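PrgA (Enterococcus faecalis, PDB 6Z9K) provides surface exclusion that protects enterococci against unwanted conjugation and extends far outside the cell, this piece being its CAP domain with a bound magnesium ion. Local coordinates at residues K11-I16 with A234-K239; L76-T81 with L96-Q101; D86-L91 with S188-G193. All coordinates share one frame; numbering follows the deposited sequence.

Interaction 1 (K11-I16 with A234-K239); sequences KGHKGI and ASMKSK
His13 lies with one ring face under the aliphatic stem of Lys239, whose CG sits 3.5 Å from the centroid of the His13 ring, shifted toward the rim, in a CH-pi contact. The same imidazole works at its edge as well. NE2 of His13 donates to the backbone O of Lys237 at 2.8 Å, almost perfectly straight (176°) and in the plane of both the ring and the carbonyl. At the other ring nitrogen, ND1 of His13 accepts the backbone N-H of Gly15 at 3.0 Å, a bond within the loop whose donor is tilted from the ring plane. Using both nitrogens fixes the ring's rotation. CG anti to the backbone N (chi1 -168°) carries the ring across to the 234-239 segment. Met236 comes in obliquely, its CE 4.1 Å from CE1 of His13 and its SD 4.9 Å from the His13 ring centroid, a sulfur-aromatic approach. Glycine suits position 15, where its CA lies at the edge of the imidazole.

Lys239 bends at its third torsion (-98°), so that after crossing the ring it turns its amine toward the backbone of 11-16. There NZ of Lys239 donates to a water, 2.8 Å from the water oxygen, that also bridges the carbonyl oxygens of His13 and Gly15; Asn17 is a direct partner of the amine. Arg168 of helix 160-176 binds the carbonyls of Lys14 and Gly15. Ser238 caps the next helix through OG to the N of Glu241, a serine N-cap, while Leu242 of that helix touches the His13 side chain. The contact thus joins the N-terminal loop to the N-cap and first turn of helix 239-245, bringing together parts near the two ends of this CAP-domain piece.

Interaction 2 (L76-T81 with L96-Q101); sequences LSVYTT and LSVSDQ
Val98 turns its two methyl groups onto helix 70-90, one toward each of two residues a helical turn apart. CG1, anti to the backbone N (chi1 175°), meets CB of Ser77 at 3.7 Å, while CG2 of Val98 lies 3.4 Å from OG1 of Thr81. The side chains of Thr81 and Val98 meet at a slant, and so do those of Thr81 and Leu96. Val78 borders the patch more loosely, its CG2 4.3 Å from CG2 of Val98.

The two branches of Thr81 face different partners: the methyl Leu96, the hydroxyl both Val98 and its own helix. Methyl CG2 is directed at the residue just before the strand and packs 3.7 Å from CB of Leu96, beside that residue's carbonyl. The hydroxyl turns back along the helix and donates from OG1 to O of Ser77 at 2.7 Å, from above the carbonyl plane. The carbonyl of Ser77 also takes the N-H of Thr81, so one oxygen serves two donors and the buried hydroxyl is satisfied within its own helix. Threonine therefore suits an apolar interface, and a small serine at 77 lets the strand come close; OG of Ser77 is bonded to the backbone N of Val199.

Strand 97-98 pairs antiparallel with 232-233 through Val98 and Glu232, and Ser97 bonds the backbone at Thr195 and Leu197. Helix 70-90 packs against strand 196-202 through Leu76, Thr80 and Thr81, and against helix 160-176 through Leu76, Tyr79 and Thr80.

Interaction 3 (D86-L91 with S188-G193); sequences DVRKKL and SLLQDG
Arg88 spans from helix 70-90 to the loop that follows helix 184-189, within the alpha-beta-alpha sandwich of the CAP domain, and binds backbone carbonyls there. Its guanidinium group is presented end-on: NH1 of Arg88 donates to O of Gln191 at 2.9 Å and NH2 of Arg88 to the same oxygen at 2.8 Å, a two-nitrogen grip on one acceptor. Both come from the same face of the Gln191 carbonyl, and the oxygen lies within 2° of the guanidinium plane. The second N-H of NH1 goes to O of Leu189, also 2.9 Å away, again close to that plane.

NE of Arg88 is taken by the carbonyl of Ser94, so all three nitrogens, on three sides of the group, bind main-chain oxygens and fix its orientation. Asp192 is near, but its OD1 is 4.4 Å from NH2 of Arg88, too far for a salt bridge; that carboxylate oxygen accepts instead from the backbone N of Ser94, and weakly from the N of Gly193, a glycine whose positive phi (94°) is a conformation it adopts readily. Arginine suits the place because a long chain, bent at its third torsion (65°), can reach carbonyls at and just past the end of helix 184-189.

Leu190 supplies the apolar half. It runs past Arg88 in the opposite direction and meets Val87 and Leu91 at about right angles. CD2 of Leu190 touches CG1 of Val87 at 3.9 Å, while CD1 of Leu190 lies 3.8 Å from CD1 of Leu91.

Helix 70-90 joins all three contacts: its middle carries interaction 2, its end interaction 3, and both touch interaction 1. The centres are about 15 Å apart in every pair. Interactions 1 and 2 meet where CB of Ala234 packs 3.7 Å from CG2 of Thr81; interactions 1 and 3 where CB of Ser238 lies 3.5 Å from OD1 of Asp86; interactions 2 and 3 where CD1 of Leu96 touches CD of Arg88 at 3.8 Å. Along the chain interaction 1 encloses the other two, which cross each other. Interaction 3 is near the magnesium ion, the side chain of Leu189 lying about 9 Å from it and about 5 Å from that of its ligand His185.

Interaction 1 (K11-I16 with A234-K239)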
loop_
_atom_site.group_PDB
_atom_site.type_symbol
_atom_site.label_atom_id
_atom_site.label_comp_id
_atom_site.label_asym_id
_atom_site.label_seq_id
_atom_site.Cartn_x
_atom_site.Cartn_y
_atom_site.Cartn_z
ATOM N N LYS A 11 18.966 10.970 -3.512
ATOM C CA LYS A 11 19.473 9.598 -3.180
ATOM C C LYS A 11 18.455 8.861 -2.292
ATOM O O LYS A 11 18.354 7.607 -2.431
ATOM C CB LYS A 11 20.855 9.621 -2.517
ATOM C CG LYS A 11 20.899 10.068 -1.061
ATOM C CD LYS A 11 22.317 10.211 -0.525
ATOM C CE LYS A 11 23.109 11.320 -1.196
ATOM N NZ LYS A 11 24.324 11.668 -0.419
ATOM N N GLY A 12 17.726 9.609 -1.456
ATOM C CA GLY A 12 16.737 9.076 -0.497
ATOM C C GLY A 12 15.328 9.016 -1.074
ATOM O O GLY A 12 14.433 8.483 -0.401
ATOM N N HIS A 13 15.112 9.520 -2.289
ATOM C CA HIS A 13 13.756 9.621 -2.887
ATOM C C HIS A 13 13.271 8.203 -3.114
ATOM O O HIS A 13 13.958 7.442 -3.811
ATOM C CB HIS A 13 13.734 10.424 -4.196
ATOM C CG HIS A 13 12.367 10.788 -4.675
ATOM N ND1 HIS A 13 11.478 9.845 -5.115
ATOM C CD2 HIS A 13 11.729 11.980 -4.810
ATOM C CE1 HIS A 13 10.347 10.446 -5.496
ATOM N NE2 HIS A 13 10.490 11.757 -5.327
ATOM N N LYS A 14 12.096 7.869 -2.581
ATOM C CA LYS A 14 11.624 6.455 -2.537
ATOM C C LYS A 14 10.653 6.145 -3.674
ATOM O O LYS A 14 10.115 5.063 -3.689
ATOM C CB LYS A 14 11.028 6.191 -1.157
ATOM C CG LYS A 14 12.108 5.980 -0.107
ATOM C CD LYS A 14 11.645 6.168 1.268
ATOM C CE LYS A 14 12.759 6.247 2.301
ATOM N NZ LYS A 14 13.721 7.339 2.024
ATOM N N GLY A 15 10.515 7.042 -4.643
ATOM C CA GLY A 15 9.629 6.822 -5.793
ATOM C C GLY A 15 9.960 5.513 -6.488
ATOM O O GLY A 15 11.155 5.135 -6.608
ATOM N N ILE A 16 8.931 4.835 -6.943
ATOM C CA ILE A 16 9.089 3.568 -7.677
ATOM C C ILE A 16 9.522 3.878 -9.099
ATOM O O ILE A 16 8.886 4.723 -9.783
ATOM C CB ILE A 16 7.807 2.725 -7.581
ATOM C CG1 ILE A 16 7.553 2.385 -6.108
ATOM C CG2 ILE A 16 7.936 1.467 -8.421
ATOM C CD1 ILE A 16 6.161 1.957 -5.868
ATOM N N ALA A 234 -2.580 12.718 -1.094
ATOM C CA ALA A 234 -1.174 12.548 -0.693
ATOM C C ALA A 234 -0.342 12.698 -1.968
ATOM O O ALA A 234 -0.608 12.042 -2.921
ATOM C CB ALA A 234 -0.959 11.196 -0.065
ATOM N N SER A 235 0.569 13.630 -2.004
ATOM C CA SER A 235 1.358 13.909 -3.232
ATOM C C SER A 235 2.795 14.236 -2.840
ATOM O O SER A 235 2.981 15.136 -2.011
ATOM C CB SER A 235 0.722 15.047 -3.983
ATOM O OG SER A 235 1.473 15.331 -5.156
ATOM N N MET A 236 3.760 13.526 -3.395
ATOM C CA MET A 236 5.199 13.860 -3.249
ATOM C C MET A 236 5.687 14.386 -4.603
ATOM O O MET A 236 5.150 13.962 -5.619
ATOM C CB MET A 236 6.009 12.622 -2.839
ATOM C CG MET A 236 6.105 11.596 -3.942
ATOM S SD MET A 236 6.713 9.957 -3.507
ATOM C CE MET A 236 7.909 10.330 -2.252
ATOM N N LYS A 237 6.729 15.229 -4.637
ATOM C CA LYS A 237 7.322 15.662 -5.936
ATOM C C LYS A 237 7.922 14.427 -6.597
ATOM O O LYS A 237 8.518 13.635 -5.863
ATOM C CB LYS A 237 8.360 16.767 -5.732
ATOM C CG LYS A 237 7.833 18.182 -5.939
ATOM C CD LYS A 237 8.503 18.903 -7.107
ATOM C CE LYS A 237 7.810 20.184 -7.524
ATOM N NZ LYS A 237 8.309 21.358 -6.764
ATOM N N SER A 238 7.699 14.219 -7.892
ATOM C CA SER A 238 8.257 13.066 -8.625
ATOM C C SER A 238 9.763 13.278 -8.779
ATOM O O SER A 238 10.207 14.429 -8.709
ATOM C CB SER A 238 7.600 12.823 -9.962
ATOM O OG SER A 238 8.051 13.750 -10.951
ATOM N N LYS A 239 10.516 12.197 -8.953
ATOM C CA LYS A 239 11.967 12.308 -9.240
ATOM C C LYS A 239 12.178 13.130 -10.504
ATOM O O LYS A 239 13.116 13.973 -10.543
ATOM C CB LYS A 239 12.560 10.919 -9.417
ATOM C CG LYS A 239 12.961 10.266 -8.115
ATOM C CD LYS A 239 14.096 9.270 -8.324
ATOM C CE LYS A 239 13.552 7.880 -8.427
ATOM N NZ LYS A 239 14.653 6.916 -8.330
HETATM O O HOH W 1 13.638 5.823 -5.962
HETATM O O HOH W 2 16.199 7.536 -5.469
#

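Interaction 2 (L76-T81 with L96-Q101)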
loop_
_atom_site.group_PDB
_atom_site.type_symbol
_atom_site.label_atom_id
_atom_site.label_comp_id
_atom_site.label_asym_id
_atom_site.label_seq_id
_atom_site.Cartn_x
_atom_site.Cartn_y
_atom_site.Cartn_z
ATOM N N LEU A 76 1.853 6.594 8.238
ATOM C CA LEU A 76 1.939 5.295 7.548
ATOM C C LEU A 76 1.090 5.326 6.281
ATOM O O LEU A 76 1.594 4.898 5.238
ATOM C CB LEU A 76 1.502 4.190 8.494
ATOM C CG LEU A 76 1.842 2.776 8.046
ATOM C CD1 LEU A 76 3.347 2.556 8.035
ATOM C CD2 LEU A 76 1.089 1.734 8.872
ATOM N N SER A 77 -0.126 5.846 6.366
ATOM C CA SER A 77 -1.043 5.906 5.204
ATOM C C SER A 77 -0.529 6.938 4.186
ATOM O O SER A 77 -0.562 6.621 2.993
ATOM C CB SER A 77 -2.442 6.235 5.633
ATOM O OG SER A 77 -3.066 5.091 6.219
ATOM N N VAL A 78 -0.050 8.073 4.660
ATOM C CA VAL A 78 0.407 9.131 3.730
ATOM C C VAL A 78 1.644 8.615 3.008
ATOM O O VAL A 78 1.771 8.833 1.780
ATOM C CB VAL A 78 0.658 10.474 4.431
ATOM C CG1 VAL A 78 1.387 11.402 3.486
ATOM C CG2 VAL A 78 -0.618 11.096 4.944
ATOM N N TYR A 79 2.580 7.962 3.709
ATOM C CA TYR A 79 3.829 7.452 3.093
ATOM C C TYR A 79 3.503 6.532 1.918
ATOM O O TYR A 79 3.986 6.670 0.784
ATOM C CB TYR A 79 4.629 6.676 4.121
ATOM C CG TYR A 79 5.733 5.865 3.521
ATOM C CD1 TYR A 79 6.935 6.436 3.138
ATOM C CD2 TYR A 79 5.597 4.522 3.315
ATOM C CE1 TYR A 79 7.957 5.684 2.588
ATOM C CE2 TYR A 79 6.594 3.753 2.750
ATOM C CZ TYR A 79 7.792 4.324 2.362
ATOM O OH TYR A 79 8.811 3.556 1.848
ATOM N N THR A 80 2.549 5.633 2.173
ATOM C CA THR A 80 2.173 4.586 1.205
ATOM C C THR A 80 1.405 5.202 0.034
ATOM O O THR A 80 1.692 4.898 -1.120
ATOM C CB THR A 80 1.308 3.535 1.888
ATOM O OG1 THR A 80 1.949 3.061 3.082
ATOM C CG2 THR A 80 0.995 2.394 0.943
ATOM N N THR A 81 0.527 6.132 0.345
ATOM C CA THR A 81 -0.341 6.763 -0.665
ATOM C C THR A 81 0.534 7.629 -1.562
ATOM O O THR A 81 0.272 7.725 -2.781
ATOM C CB THR A 81 -1.524 7.475 -0.012
ATOM O OG1 THR A 81 -2.235 6.546 0.833
ATOM C CG2 THR A 81 -2.472 7.955 -1.083
ATOM N N LEU A 96 -5.311 9.294 -4.917
ATOM C CA LEU A 96 -5.941 8.785 -3.677
ATOM C C LEU A 96 -5.738 9.779 -2.551
ATOM O O LEU A 96 -4.683 10.368 -2.435
ATOM C CB LEU A 96 -5.357 7.418 -3.322
ATOM C CG LEU A 96 -5.294 6.422 -4.482
ATOM C CD1 LEU A 96 -4.478 5.208 -4.147
ATOM C CD2 LEU A 96 -6.663 5.976 -4.933
ATOM N N SER A 97 -6.760 9.897 -1.716
ATOM C CA SER A 97 -6.754 10.670 -0.468
ATOM C C SER A 97 -6.407 9.737 0.677
ATOM O O SER A 97 -6.578 8.515 0.505
ATOM C CB SER A 97 -8.077 11.336 -0.237
ATOM O OG SER A 97 -9.122 10.399 -0.037
ATOM N N VAL A 98 -5.960 10.333 1.782
ATOM C CA VAL A 98 -5.948 9.734 3.124
ATOM C C VAL A 98 -6.916 10.542 3.973
ATOM O O VAL A 98 -6.868 11.765 3.957
ATOM C CB VAL A 98 -4.533 9.738 3.689
ATOM C CG1 VAL A 98 -4.546 9.237 5.118
ATOM C CG2 VAL A 98 -3.641 8.875 2.826
ATOM N N SER A 99 -7.794 9.859 4.689
ATOM C CA SER A 99 -8.775 10.520 5.578
ATOM C C SER A 99 -8.870 9.797 6.902
ATOM O O SER A 99 -8.448 8.651 6.980
ATOM C CB SER A 99 -10.111 10.556 4.890
ATOM O OG SER A 99 -10.525 9.256 4.603
ATOM N N ASP A 100 -9.464 10.419 7.909
ATOM C CA ASP A 100 -9.814 9.689 9.157
ATOM C C ASP A 100 -10.658 8.469 8.776
ATOM O O ASP A 100 -10.463 7.417 9.361
ATOM C CB ASP A 100 -10.515 10.636 10.116
ATOM C CG ASP A 100 -9.650 11.864 10.324
ATOM O OD1 ASP A 100 -8.478 11.664 10.698
ATOM O OD2 ASP A 100 -10.099 12.974 9.951
ATOM N N GLN A 101 -11.518 8.610 7.792
ATOM C CA GLN A 101 -12.431 7.541 7.322
ATOM C C GLN A 101 -11.609 6.363 6.783
ATOM O O GLN A 101 -11.833 5.233 7.185
ATOM C CB GLN A 101 -13.339 8.068 6.222
ATOM C CG GLN A 101 -14.226 7.026 5.594
ATOM C CD GLN A 101 -15.277 7.691 4.737
ATOM O OE1 GLN A 101 -14.988 8.321 3.734
ATOM N NE2 GLN A 101 -16.531 7.463 5.111
#

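Interaction 3 (D86-L91 with S188-G193)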
loop_
_atom_site.group_PDB
_atom_site.type_symbol
_atom_site.label_atom_id
_atom_site.label_comp_id
_atom_site.label_asym_id
_atom_site.label_seq_id
_atom_site.Cartn_x
_atom_site.Cartn_y
_atom_site.Cartn_z
ATOM N N ASP A 86 2.205 8.438 -6.954
ATOM C CA ASP A 86 3.272 8.810 -7.912
ATOM C C ASP A 86 3.080 7.937 -9.163
ATOM O O ASP A 86 3.128 8.457 -10.273
ATOM C CB ASP A 86 4.620 8.724 -7.221
ATOM C CG ASP A 86 5.815 8.989 -8.120
ATOM O OD1 ASP A 86 5.892 10.104 -8.607
ATOM O OD2 ASP A 86 6.643 8.069 -8.315
ATOM N N VAL A 87 2.878 6.640 -8.995
ATOM C CA VAL A 87 2.692 5.709 -10.125
ATOM C C VAL A 87 1.356 6.037 -10.782
ATOM O O VAL A 87 1.253 6.160 -11.997
ATOM C CB VAL A 87 2.739 4.266 -9.611
ATOM C CG1 VAL A 87 2.410 3.259 -10.673
ATOM C CG2 VAL A 87 4.088 3.980 -8.997
ATOM N N ARG A 88 0.297 6.184 -9.982
ATOM C CA ARG A 88 -1.062 6.397 -10.547
ATOM C C ARG A 88 -1.079 7.685 -11.379
ATOM O O ARG A 88 -1.665 7.666 -12.504
ATOM C CB ARG A 88 -2.084 6.428 -9.418
ATOM C CG ARG A 88 -2.333 5.041 -8.856
ATOM C CD ARG A 88 -3.367 5.018 -7.758
ATOM N NE ARG A 88 -4.709 5.399 -8.192
ATOM C CZ ARG A 88 -5.656 4.587 -8.626
ATOM N NH1 ARG A 88 -5.528 3.268 -8.582
ATOM N NH2 ARG A 88 -6.768 5.110 -9.095
ATOM N N LYS A 89 -0.442 8.758 -10.907
ATOM C CA LYS A 89 -0.426 10.039 -11.628
ATOM C C LYS A 89 0.328 9.827 -12.959
ATOM O O LYS A 89 -0.144 10.338 -14.027
ATOM C CB LYS A 89 0.234 11.138 -10.797
ATOM C CG LYS A 89 0.185 12.504 -11.479
ATOM C CD LYS A 89 0.637 13.588 -10.567
ATOM C CE LYS A 89 0.297 14.952 -11.127
ATOM N NZ LYS A 89 0.961 16.019 -10.332
ATOM N N LYS A 90 1.403 9.063 -12.968
ATOM C CA LYS A 90 2.153 8.879 -14.247
ATOM C C LYS A 90 1.252 8.166 -15.252
ATOM O O LYS A 90 1.388 8.443 -16.455
ATOM C CB LYS A 90 3.442 8.107 -14.015
ATOM C CG LYS A 90 4.489 8.966 -13.312
ATOM C CD LYS A 90 5.721 8.216 -12.912
ATOM C CE LYS A 90 6.794 9.130 -12.329
ATOM N NZ LYS A 90 7.981 8.321 -11.932
ATOM N N LEU A 91 0.346 7.315 -14.772
ATOM C CA LEU A 91 -0.543 6.509 -15.647
ATOM C C LEU A 91 -1.880 7.228 -15.874
ATOM O O LEU A 91 -2.740 6.665 -16.566
ATOM C CB LEU A 91 -0.738 5.100 -15.069
ATOM C CG LEU A 91 0.472 4.180 -15.038
ATOM C CD1 LEU A 91 0.130 2.829 -14.451
ATOM C CD2 LEU A 91 1.099 4.008 -16.408
ATOM N N SER A 188 -5.640 -4.228 -8.896
ATOM C CA SER A 188 -6.313 -3.547 -7.799
ATOM C C SER A 188 -5.659 -2.212 -7.438
ATOM O O SER A 188 -6.356 -1.215 -7.260
ATOM C CB SER A 188 -6.378 -4.477 -6.620
ATOM O OG SER A 188 -7.052 -3.819 -5.578
ATOM N N LEU A 189 -4.347 -2.219 -7.244
ATOM C CA LEU A 189 -3.613 -1.002 -6.850
ATOM C C LEU A 189 -3.769 0.073 -7.935
ATOM O O LEU A 189 -3.737 1.272 -7.615
ATOM C CB LEU A 189 -2.143 -1.359 -6.629
ATOM C CG LEU A 189 -1.793 -2.206 -5.424
ATOM C CD1 LEU A 189 -0.308 -2.504 -5.474
ATOM C CD2 LEU A 189 -2.131 -1.486 -4.129
ATOM N N LEU A 190 -3.921 -0.340 -9.204
ATOM C CA LEU A 190 -4.005 0.640 -10.290
ATOM C C LEU A 190 -5.423 0.719 -10.824
ATOM O O LEU A 190 -5.604 1.199 -11.937
ATOM C CB LEU A 190 -2.989 0.256 -11.369
ATOM C CG LEU A 190 -1.546 0.218 -10.919
ATOM C CD1 LEU A 190 -0.642 -0.069 -12.121
ATOM C CD2 LEU A 190 -1.105 1.556 -10.261
ATOM N N GLN A 191 -6.432 0.381 -10.024
ATOM C CA GLN A 191 -7.836 0.428 -10.519
ATOM C C GLN A 191 -8.285 1.879 -10.716
ATOM O O GLN A 191 -8.092 2.700 -9.821
ATOM C CB GLN A 191 -8.741 -0.310 -9.530
ATOM C CG GLN A 191 -10.162 -0.408 -10.033
ATOM C CD GLN A 191 -11.125 -1.059 -9.079
ATOM O OE1 GLN A 191 -11.439 -2.226 -9.231
ATOM N NE2 GLN A 191 -11.632 -0.298 -8.125
ATOM N N ASP A 192 -8.861 2.245 -11.866
ATOM C CA ASP A 192 -9.212 3.683 -12.018
ATOM C C ASP A 192 -10.493 3.912 -11.189
ATOM O O ASP A 192 -11.249 2.951 -10.895
ATOM C CB ASP A 192 -9.265 4.190 -13.471
ATOM C CG ASP A 192 -9.044 5.695 -13.692
ATOM O OD1 ASP A 192 -8.763 6.508 -12.712
ATOM O OD2 ASP A 192 -9.121 6.083 -14.902
ATOM N N GLY A 193 -10.627 5.114 -10.692
ATOM C CA GLY A 193 -11.794 5.605 -9.966
ATOM C C GLY A 193 -11.636 5.454 -8.466
ATOM O O GLY A 193 -12.455 6.012 -7.727
#